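Local coordinates for Dye-decolorizing peroxidase Tfu_3078 (Thermobifida fusca, PDB 5FW4), which uses hydrogen peroxide and a non-covalently bound heme b to oxidise many compounds, anthraquinone dyes above all, though its physiological substrate is unknown, at residues Leu277-Ile282 with Leu374-Gln379. Residues are numbered along the deposited sequence; the frame is centred on the assembly and turned at random.
Sequences LVVRRI and LFMAWQ. With HEM (protoporphyrin IX containing Fe), chain C.
Leu277 lies over one face of the Trp378 indole: CB stands 4.0 Å from the centroid of the six-membered ring in a CH-pi contact, and CD1 reaches CE2 while also meeting CB of Met376 at 3.7 Å. With CG anti to the backbone N (chi1 172°), the branched leucine spans both partners. On the same side of the sheet, Val279 turns CG2 to Leu374 CD1, 3.6 Å away, two compact aliphatic tips crossing at a slant. On the other side, with Val278 and Ala377, Phe375 brings CE2 and CZ down on the C pyrrole, CE2 3.3 Å from C2C of the heme; Ile282 CG2 touches the vinyl carbon CBB at 3.5 Å. Both residues line the heme pocket, and Phe375 also borders the bound oxygen molecule. A flat, apolar phenylalanine suits this place over the porphyrin; an alanine here would probably leave a gap there and take the ring from Arg280 CG. Four backbone hydrogen bonds tie the antiparallel strands through the pairs Val278–Ala377 and Arg280–Phe375. At the polar edge, Arg280 bends at chi2 and chi3, its buried guanidinium making a salt bridge to Asp173 and hydrogen bonds to Ser409 and His406 that meet its charge and N-H groups; Gln379 NE2 binds Tyr276 O. These are the two central strands of the four-stranded antiparallel sheet in the C-terminal ferredoxin-like half, flanked by strands 353-363 and 404-414, with strand 184-190 touching the Leu277 face.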
loop_
_atom_site.group_PDB
_atom_site.type_symbol
_atom_site.label_atom_id
_atom_site.label_comp_id
_atom_site.label_asym_id
_atom_site.label_seq_id
_atom_site.Cartn_x
_atom_site.Cartn_y
_atom_site.Cartn_z
ATOM N N LEU A 277 -0.091 22.233 -7.427
ATOM C CA LEU A 277 -0.116 20.793 -7.602
ATOM C C LEU A 277 -1.357 20.373 -8.375
ATOM O O LEU A 277 -2.492 20.630 -7.945
ATOM C CB LEU A 277 -0.129 20.082 -6.226
ATOM C CG LEU A 277 -0.348 18.561 -6.253
ATOM C CD1 LEU A 277 0.808 17.841 -6.895
ATOM C CD2 LEU A 277 -0.572 18.014 -4.843
ATOM N N VAL A 278 -1.150 19.741 -9.539
ATOM C CA VAL A 278 -2.212 19.018 -10.170
ATOM C C VAL A 278 -2.015 17.552 -9.850
ATOM O O VAL A 278 -0.943 16.974 -10.148
ATOM C CB VAL A 278 -2.261 19.214 -11.703
ATOM C CG1 VAL A 278 -3.334 18.327 -12.291
ATOM C CG2 VAL A 278 -2.514 20.675 -12.047
ATOM N N VAL A 279 -3.040 16.943 -9.248
ATOM C CA VAL A 279 -3.012 15.512 -8.998
ATOM C C VAL A 279 -4.032 14.827 -9.869
ATOM O O VAL A 279 -5.182 15.272 -9.998
ATOM C CB VAL A 279 -3.165 15.132 -7.501
ATOM C CG1 VAL A 279 -4.322 15.834 -6.868
ATOM C CG2 VAL A 279 -3.311 13.631 -7.320
ATOM N N ARG A 280 -3.605 13.731 -10.481
ATOM C CA ARG A 280 -4.510 12.925 -11.274
ATOM C C ARG A 280 -4.326 11.465 -10.876
ATOM O O ARG A 280 -3.188 10.968 -10.788
ATOM C CB ARG A 280 -4.214 13.139 -12.785
ATOM C CG ARG A 280 -4.250 14.583 -13.267
ATOM C CD ARG A 280 -5.675 15.121 -13.432
ATOM N NE ARG A 280 -6.240 14.692 -14.720
ATOM C CZ ARG A 280 -7.271 15.238 -15.351
ATOM N NH1 ARG A 280 -7.917 16.278 -14.853
ATOM N NH2 ARG A 280 -7.634 14.744 -16.539
ATOM N N ARG A 281 -5.425 10.787 -10.612
ATOM C CA ARG A 281 -5.407 9.359 -10.403
ATOM C C ARG A 281 -5.609 8.747 -11.795
ATOM O O ARG A 281 -6.664 8.883 -12.366
ATOM C CB ARG A 281 -6.528 8.916 -9.491
ATOM C CG ARG A 281 -6.514 7.435 -9.178
ATOM C CD ARG A 281 -7.762 7.063 -8.442
ATOM N NE ARG A 281 -7.926 5.628 -8.223
ATOM C CZ ARG A 281 -8.352 5.087 -7.098
ATOM N NH1 ARG A 281 -8.625 5.855 -6.050
ATOM N NH2 ARG A 281 -8.479 3.772 -7.005
ATOM N N ILE A 282 -4.590 8.086 -12.290
ATOM C CA ILE A 282 -4.639 7.546 -13.695
ATOM C C ILE A 282 -4.531 6.045 -13.667
ATOM O O ILE A 282 -3.472 5.504 -13.380
ATOM C CB ILE A 282 -3.500 8.059 -14.519
ATOM C CG1 ILE A 282 -3.295 9.537 -14.339
ATOM C CG2 ILE A 282 -3.726 7.715 -16.003
ATOM C CD1 ILE A 282 -4.452 10.308 -14.738
ATOM N N LEU A 374 -0.475 7.548 -9.625
ATOM C CA LEU A 374 -0.905 8.714 -8.916
ATOM C C LEU A 374 0.012 9.820 -9.403
ATOM O O LEU A 374 1.112 10.039 -8.886
ATOM C CB LEU A 374 -0.824 8.473 -7.404
ATOM C CG LEU A 374 -1.195 9.663 -6.548
ATOM C CD1 LEU A 374 -2.582 10.166 -6.887
ATOM C CD2 LEU A 374 -1.117 9.176 -5.117
ATOM N N PHE A 375 -0.422 10.484 -10.474
ATOM C CA PHE A 375 0.381 11.472 -11.145
ATOM C C PHE A 375 0.328 12.798 -10.418
ATOM O O PHE A 375 -0.740 13.249 -10.046
ATOM C CB PHE A 375 -0.191 11.662 -12.548
ATOM C CG PHE A 375 0.365 12.832 -13.293
ATOM C CD1 PHE A 375 -0.149 14.118 -13.105
ATOM C CD2 PHE A 375 1.328 12.630 -14.299
ATOM C CE1 PHE A 375 0.345 15.190 -13.842
ATOM C CE2 PHE A 375 1.832 13.702 -15.009
ATOM C CZ PHE A 375 1.341 14.978 -14.800
ATOM N N MET A 376 1.478 13.439 -10.242
ATOM C CA MET A 376 1.519 14.712 -9.557
ATOM C C MET A 376 2.448 15.662 -10.279
ATOM O O MET A 376 3.650 15.403 -10.368
ATOM C CB MET A 376 1.941 14.532 -8.080
ATOM C CG MET A 376 0.894 13.870 -7.223
ATOM S SD MET A 376 1.166 13.995 -5.432
ATOM C CE MET A 376 2.107 12.532 -5.178
ATOM N N ALA A 377 1.895 16.754 -10.798
ATOM C CA ALA A 377 2.699 17.783 -11.438
ATOM C C ALA A 377 2.683 19.069 -10.633
ATOM O O ALA A 377 1.631 19.552 -10.247
ATOM C CB ALA A 377 2.244 18.053 -12.855
ATOM N N TRP A 378 3.884 19.598 -10.449
ATOM C CA TRP A 378 4.136 20.860 -9.788
ATOM C C TRP A 378 4.517 21.916 -10.789
ATOM O O TRP A 378 5.292 21.657 -11.749
ATOM C CB TRP A 378 5.256 20.653 -8.815
ATOM C CG TRP A 378 4.923 19.714 -7.770
ATOM C CD1 TRP A 378 5.185 18.384 -7.734
ATOM C CD2 TRP A 378 4.293 20.037 -6.527
ATOM N NE1 TRP A 378 4.728 17.844 -6.567
ATOM C CE2 TRP A 378 4.206 18.848 -5.789
ATOM C CE3 TRP A 378 3.800 21.218 -5.981
ATOM C CZ2 TRP A 378 3.635 18.797 -4.550
ATOM C CZ3 TRP A 378 3.254 21.178 -4.732
ATOM C CH2 TRP A 378 3.153 19.967 -4.036
ATOM N N GLN A 379 3.981 23.107 -10.588
ATOM C CA GLN A 379 4.266 24.230 -11.465
ATOM C C GLN A 379 3.857 25.554 -10.852
ATOM O O GLN A 379 2.996 25.587 -9.968
ATOM C CB GLN A 379 3.572 24.100 -12.831
ATOM C CG GLN A 379 2.052 24.021 -12.818
ATOM C CD GLN A 379 1.503 22.595 -12.850
ATOM O OE1 GLN A 379 1.425 21.975 -13.901
ATOM N NE2 GLN A 379 1.102 22.088 -11.704
HETATM C CHA HEM C . 7.377 11.967 -19.906
HETATM C CHB HEM C . 4.774 8.098 -18.601
HETATM C CHC HEM C . 0.953 10.982 -17.935
HETATM C CHD HEM C . 3.631 14.878 -18.980
HETATM C C1A HEM C . 6.988 10.685 -19.604
HETATM C C2A HEM C . 7.828 9.563 -19.749
HETATM C C3A HEM C . 7.087 8.480 -19.405
HETATM C C4A HEM C . 5.808 8.917 -19.038
HETATM C CMA HEM C . 7.540 7.071 -19.356
HETATM C CAA HEM C . 9.253 9.561 -20.245
HETATM C CBA HEM C . 10.287 9.682 -19.131
HETATM C CGA HEM C . 10.299 11.063 -18.544
HETATM O O1A HEM C . 9.807 11.226 -17.395
HETATM O O2A HEM C . 10.801 12.015 -19.194
HETATM C C1B HEM C . 3.485 8.577 -18.310
HETATM C C2B HEM C . 2.414 7.746 -17.901
HETATM C C3B HEM C . 1.319 8.542 -17.701
HETATM C C4B HEM C . 1.779 9.900 -17.996
HETATM C CMB HEM C . 2.501 6.259 -17.708
HETATM C CAB HEM C . -0.033 8.235 -17.223
HETATM C CBB HEM C . -0.381 7.062 -16.692
HETATM C C1C HEM C . 1.333 12.286 -18.156
HETATM C C2C HEM C . 0.500 13.376 -18.020
HETATM C C3C HEM C . 1.278 14.493 -18.302
HETATM C C4C HEM C . 2.583 14.053 -18.624
HETATM C CMC HEM C . -0.947 13.249 -17.617
HETATM C CAC HEM C . 0.974 15.913 -18.395
HETATM C CBC HEM C . -0.227 16.364 -18.580
HETATM C C1D HEM C . 4.880 14.328 -19.312
HETATM C C2D HEM C . 5.991 15.195 -19.725
HETATM C C3D HEM C . 7.032 14.374 -19.994
HETATM C C4D HEM C . 6.532 13.025 -19.754
HETATM C CMD HEM C . 6.013 16.711 -19.816
HETATM C CAD HEM C . 8.416 14.805 -20.439
HETATM C CBD HEM C . 8.388 15.061 -21.948
HETATM C CGD HEM C . 9.709 15.633 -22.413
HETATM O O1D HEM C . 9.998 16.838 -22.270
HETATM O O2D HEM C . 10.540 14.862 -22.940
HETATM N NA HEM C . 5.744 10.272 -19.175
HETATM N NB HEM C . 3.065 9.841 -18.346
HETATM N NC HEM C . 2.569 12.711 -18.558
HETATM N ND HEM C . 5.228 13.015 -19.333
HETATM FE FE HEM C . 4.181 11.483 -18.922
#